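Local structure of xylosidase (Xanthomonas axonopodis pv. citri, 6XN2) at residues Leu193-Tyr196 against Ala200-Gln203; His262-Arg267 against Leu342-Asp347. The protein probably hydrolyses beta-1,4-linked xylooligosaccharides as a family 43 glycoside hydrolase, with xylose units bound in its active-site pocket. One frame throughout, in Å; residues are numbered along the deposited sequence.

Contact 1: residues Leu193-Tyr196 against Ala200-Gln203; sequences LQHY and AYAQ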
loop_
_atom_site.group_PDB
_atom_site.type_symbol
_atom_site.label_atom_id
_atom_site.label_comp_id
_atom_site.label_asym_id
_atom_site.label_seq_id
_atom_site.Cartn_x
_atom_site.Cartn_y
_atom_site.Cartn_z
ATOM N N LEU A 193 -3.812 -12.981 5.435
ATOM C CA LEU A 193 -4.752 -12.405 6.407
ATOM C C LEU A 193 -5.939 -13.334 6.704
ATOM O O LEU A 193 -6.531 -13.282 7.784
ATOM C CB LEU A 193 -5.263 -11.045 5.912
ATOM C CG LEU A 193 -6.335 -10.314 6.734
ATOM C CD1 LEU A 193 -5.817 -9.908 8.117
ATOM C CD2 LEU A 193 -6.848 -9.091 5.981
ATOM N N GLN A 194 -6.268 -14.191 5.742
ATOM C CA GLN A 194 -7.402 -15.103 5.871
ATOM C C GLN A 194 -7.181 -16.158 6.952
ATOM O O GLN A 194 -8.136 -16.783 7.408
ATOM C CB GLN A 194 -7.691 -15.784 4.530
ATOM C CG GLN A 194 -6.628 -16.776 4.072
ATOM C CD GLN A 194 -5.480 -16.130 3.315
ATOM O OE1 GLN A 194 -5.287 -14.911 3.353
ATOM N NE2 GLN A 194 -4.707 -16.951 2.621
ATOM N N HIS A 195 -5.926 -16.353 7.354
ATOM C CA HIS A 195 -5.600 -17.314 8.407
ATOM C C HIS A 195 -5.701 -16.743 9.819
ATOM O O HIS A 195 -5.323 -17.412 10.786
ATOM C CB HIS A 195 -4.201 -17.876 8.192
ATOM C CG HIS A 195 -4.117 -18.829 7.045
ATOM N ND1 HIS A 195 -3.412 -18.552 5.894
ATOM C CD2 HIS A 195 -4.671 -20.052 6.861
ATOM C CE1 HIS A 195 -3.526 -19.567 5.055
ATOM N NE2 HIS A 195 -4.289 -20.488 5.617
ATOM N N TYR A 196 -6.191 -15.539 9.954
ATOM C CA TYR A 196 -6.292 -14.911 11.245
ATOM C C TYR A 196 -7.680 -14.427 11.610
ATOM O O TYR A 196 -8.378 -13.998 10.785
ATOM C CB TYR A 196 -5.359 -13.713 11.298
ATOM C CG TYR A 196 -3.920 -14.035 11.103
ATOM C CD1 TYR A 196 -3.387 -14.201 9.860
ATOM C CD2 TYR A 196 -3.091 -14.152 12.175
ATOM C CE1 TYR A 196 -2.071 -14.506 9.700
ATOM C CE2 TYR A 196 -1.795 -14.439 12.021
ATOM C CZ TYR A 196 -1.284 -14.628 10.784
ATOM O OH TYR A 196 0.011 -14.919 10.675
ATOM N N ALA A 200 -5.243 -13.787 15.932
ATOM C CA ALA A 200 -4.657 -15.096 16.191
ATOM C C ALA A 200 -4.700 -15.996 14.967
ATOM O O ALA A 200 -5.728 -16.098 14.284
ATOM C CB ALA A 200 -5.362 -15.763 17.358
ATOM N N TYR A 201 -3.593 -16.667 14.708
ATOM C CA TYR A 201 -3.423 -17.574 13.579
ATOM C C TYR A 201 -4.012 -18.972 13.764
ATOM O O TYR A 201 -3.926 -19.527 14.803
ATOM C CB TYR A 201 -1.924 -17.737 13.237
ATOM C CG TYR A 201 -1.609 -18.786 12.205
ATOM C CD1 TYR A 201 -1.702 -18.513 10.875
ATOM C CD2 TYR A 201 -1.411 -20.091 12.567
ATOM C CE1 TYR A 201 -1.494 -19.477 9.933
ATOM C CE2 TYR A 201 -1.199 -21.066 11.633
ATOM C CZ TYR A 201 -1.247 -20.745 10.314
ATOM O OH TYR A 201 -1.054 -21.681 9.372
ATOM N N ALA A 202 -4.664 -19.472 12.738
ATOM C CA ALA A 202 -5.057 -20.872 12.731
ATOM C C ALA A 202 -4.899 -21.424 11.329
ATOM O O ALA A 202 -5.289 -20.778 10.355
ATOM C CB ALA A 202 -6.484 -21.042 13.216
ATOM N N GLN A 203 -4.316 -22.614 11.226
ATOM C CA GLN A 203 -4.154 -23.267 9.933
ATOM C C GLN A 203 -5.496 -23.479 9.223
ATOM O O GLN A 203 -5.572 -23.405 7.996
ATOM C CB GLN A 203 -3.426 -24.603 10.099
ATOM C CG GLN A 203 -3.401 -25.459 8.837
ATOM C CD GLN A 203 -2.108 -26.235 8.671
ATOM O OE1 GLN A 203 -1.293 -26.318 9.592
ATOM N NE2 GLN A 203 -1.910 -26.800 7.482
#
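Y201 turns the edge of its ring toward the face of Y196, a T-shaped pair with centroids 5.6 Å apart and planes at 67°. The Y196 side chain can be followed outward along Y201 and the residue before it. Its CB lies 3.8 Å from A200 O, and its CD2 is 3.6 Å from Y201 N. One atom further, Y196 CE2 packs on Y201 CB at 3.5 Å. At the tip, Y196 CZ and OH meet Y201 CD1 at 3.9 and 4.0 Å; this CD1 stands over the Y196 face, off-centre toward the rim.

Y201 CG is anti to the backbone N (chi1 172°), which sets the ring alongside H195. Y201 CD1 also lies near H195 CB, and Y201 CE1 is 3.6 Å from that same carbon; the two rings meet obliquely. The carbonyl oxygens of A202 and Q203 lie at the edge of the H195 ring, near its plane.

Beneath this aromatic cluster the backbones are joined by A202 N, which donates to H195 O at 2.9 Å with an N-H...O angle of 166°. CA-H...O contacts run from Y201 CA to H195 O and from Y196 CA to A200 O, as befits an antiparallel non-hydrogen-bonded pair of Y196 with Y201.

The contact closes a small surface hairpin of strands 196-197 and 200-201, entered through the 3-10 turn 193-195 after strand 181-185; Y167 stacks on Y196.

Contact 2: residues His262-Arg267 against Leu342-Asp347; sequences HQHAGR and LAHAAD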
loop_
_atom_site.group_PDB
_atom_site.type_symbol
_atom_site.label_atom_id
_atom_site.label_comp_id
_atom_site.label_asym_id
_atom_site.label_seq_id
_atom_site.Cartn_x
_atom_site.Cartn_y
_atom_site.Cartn_z
ATOM N N HIS A 262 -5.905 8.381 3.982
ATOM C CA HIS A 262 -5.525 9.783 4.019
ATOM C C HIS A 262 -6.684 10.627 4.555
ATOM O O HIS A 262 -7.853 10.215 4.519
ATOM C CB HIS A 262 -5.060 10.269 2.632
ATOM C CG HIS A 262 -6.170 10.513 1.655
ATOM N ND1 HIS A 262 -6.647 9.538 0.805
ATOM C CD2 HIS A 262 -6.872 11.637 1.371
ATOM C CE1 HIS A 262 -7.608 10.046 0.052
ATOM N NE2 HIS A 262 -7.767 11.316 0.379
ATOM N N GLN A 263 -6.353 11.800 5.054
ATOM C CA GLN A 263 -7.325 12.705 5.580
ATOM C C GLN A 263 -7.586 13.853 4.630
ATOM O O GLN A 263 -6.696 14.417 4.099
ATOM C CB GLN A 263 -6.867 13.279 6.918
ATOM C CG GLN A 263 -6.973 12.342 8.082
ATOM C CD GLN A 263 -6.596 12.985 9.388
ATOM O OE1 GLN A 263 -5.469 13.117 9.691
ATOM N NE2 GLN A 263 -7.571 13.378 10.148
ATOM N N HIS A 264 -8.844 14.192 4.478
ATOM C CA HIS A 264 -9.239 15.275 3.647
ATOM C C HIS A 264 -10.613 15.712 4.034
ATOM O O HIS A 264 -11.466 14.897 4.254
ATOM C CB HIS A 264 -9.249 14.850 2.200
ATOM C CG HIS A 264 -9.827 15.866 1.292
ATOM N ND1 HIS A 264 -9.155 17.005 0.948
ATOM C CD2 HIS A 264 -11.033 15.946 0.710
ATOM C CE1 HIS A 264 -9.907 17.725 0.154
ATOM N NE2 HIS A 264 -11.053 17.107 -0.005
ATOM N N ALA A 265 -10.802 17.015 4.154
ATOM C CA ALA A 265 -12.078 17.591 4.468
ATOM C C ALA A 265 -12.790 17.005 5.659
ATOM O O ALA A 265 -13.972 16.817 5.625
ATOM C CB ALA A 265 -12.975 17.552 3.255
ATOM N N GLY A 266 -12.065 16.736 6.718
ATOM C CA GLY A 266 -12.655 16.222 7.920
ATOM C C GLY A 266 -13.117 14.799 7.892
ATOM O O GLY A 266 -13.848 14.404 8.733
ATOM N N ARG A 267 -12.692 14.069 6.882
ATOM C CA ARG A 267 -13.081 12.656 6.788
ATOM C C ARG A 267 -11.836 11.823 6.532
ATOM O O ARG A 267 -10.832 12.364 6.112
ATOM C CB ARG A 267 -14.073 12.477 5.647
ATOM C CG ARG A 267 -15.510 12.711 6.067
ATOM C CD ARG A 267 -16.376 11.548 5.661
ATOM N NE ARG A 267 -17.569 11.669 6.464
ATOM C CZ ARG A 267 -18.426 10.697 6.697
ATOM N NH1 ARG A 267 -18.252 9.500 6.165
ATOM N NH2 ARG A 267 -19.480 10.936 7.451
ATOM N N LEU A 342 -4.587 13.712 -8.609
ATOM C CA LEU A 342 -5.844 13.253 -8.097
ATOM C C LEU A 342 -6.657 14.395 -7.569
ATOM O O LEU A 342 -6.151 15.306 -6.997
ATOM C CB LEU A 342 -5.629 12.218 -7.002
ATOM C CG LEU A 342 -6.772 11.647 -6.195
ATOM C CD1 LEU A 342 -6.466 10.269 -5.737
ATOM C CD2 LEU A 342 -7.059 12.500 -4.998
ATOM N N ALA A 343 -7.949 14.306 -7.787
ATOM C CA ALA A 343 -8.865 15.313 -7.377
ATOM C C ALA A 343 -10.017 14.893 -6.510
ATOM O O ALA A 343 -10.685 13.946 -6.816
ATOM C CB ALA A 343 -9.448 15.936 -8.615
ATOM N N HIS A 344 -10.270 15.656 -5.469
ATOM C CA HIS A 344 -11.426 15.449 -4.647
ATOM C C HIS A 344 -12.422 16.439 -5.151
ATOM O O HIS A 344 -12.108 17.580 -5.343
ATOM C CB HIS A 344 -11.172 15.810 -3.206
ATOM C CG HIS A 344 -10.222 14.910 -2.519
ATOM N ND1 HIS A 344 -8.872 15.130 -2.509
ATOM C CD2 HIS A 344 -10.424 13.774 -1.833
ATOM C CE1 HIS A 344 -8.286 14.184 -1.819
ATOM N NE2 HIS A 344 -9.205 13.342 -1.415
ATOM N N ALA A 345 -13.650 16.023 -5.316
ATOM C CA ALA A 345 -14.651 16.940 -5.757
ATOM C C ALA A 345 -15.245 17.659 -4.566
ATOM O O ALA A 345 -14.994 17.319 -3.449
ATOM C CB ALA A 345 -15.726 16.213 -6.503
ATOM N N ALA A 346 -16.061 18.656 -4.829
ATOM C CA ALA A 346 -16.701 19.423 -3.772
ATOM C C ALA A 346 -17.479 18.572 -2.787
ATOM O O ALA A 346 -17.567 18.899 -1.642
ATOM C CB ALA A 346 -17.615 20.442 -4.388
ATOM N N ASP A 347 -17.985 17.441 -3.239
ATOM C CA ASP A 347 -18.778 16.567 -2.382
ATOM C C ASP A 347 -17.918 15.489 -1.717
ATOM O O ASP A 347 -18.435 14.523 -1.151
ATOM C CB ASP A 347 -19.912 15.927 -3.187
ATOM C CG ASP A 347 -19.411 14.964 -4.251
ATOM O OD1 ASP A 347 -18.208 14.997 -4.582
ATOM O OD2 ASP A 347 -20.231 14.175 -4.765
HETATM O O HOH W 1 -13.789 17.582 -0.852
#
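A cluster of three histidines ties the end of strand 257-264 to the loop that follows strand 336-342. H344 reaches across from the loop and meets both H262 and H264, which approach from the opposite direction. With H264 it forms a face-to-face stack: centroids are 3.7 Å apart, planes 16° from parallel, and the closest atoms are the two CD2 carbons at 3.4 Å. The anti placement of H264 CG relative to its backbone N (chi1 172°) sends that ring out toward the loop, and A265 CB covers its other face. H264 also opens the type I' turn to R267, closed by R267 N to H264 O at 3.0 Å, which joins strands 257-264 and 267-273.

The H344 rim is used differently. Its NE2 hydrogen-bonds H262 NE2 at 3.1 Å; the bond implies a protonated NE2 on one ring facing an unprotonated one on the other, and the geometry does not say which. A water in the plane of the H264 ring extends the link, lying 2.9 Å from H264 NE2 and donating to A345 O.

W318 and Y269 add further aromatic contacts around the cluster, which packs a strand end against a loop in the five-bladed beta-propeller known for family 43.

Overall arrangement
Both contacts are built on aromatic clusters, but they differ in reach and setting. Contact 1 is a surface contact between segments only a few residues apart, and it shapes one small hairpin. Contact 2 is partly buried, with H262 fully so, and joins segments separated by more than seventy residues, linking an outermost strand of the mixed sheet to the loop after strand 336-342. The chemistry follows: a tyrosine edge-to-face pair flanked by a histidine and a backbone hydrogen bond in 193-196/200-203, against a histidine ring stack, an imidazole-imidazole hydrogen bond and a bridging water in 262-267/342-347. They share no element; their centres are about 34 Å apart and their nearest atoms about 18 Å.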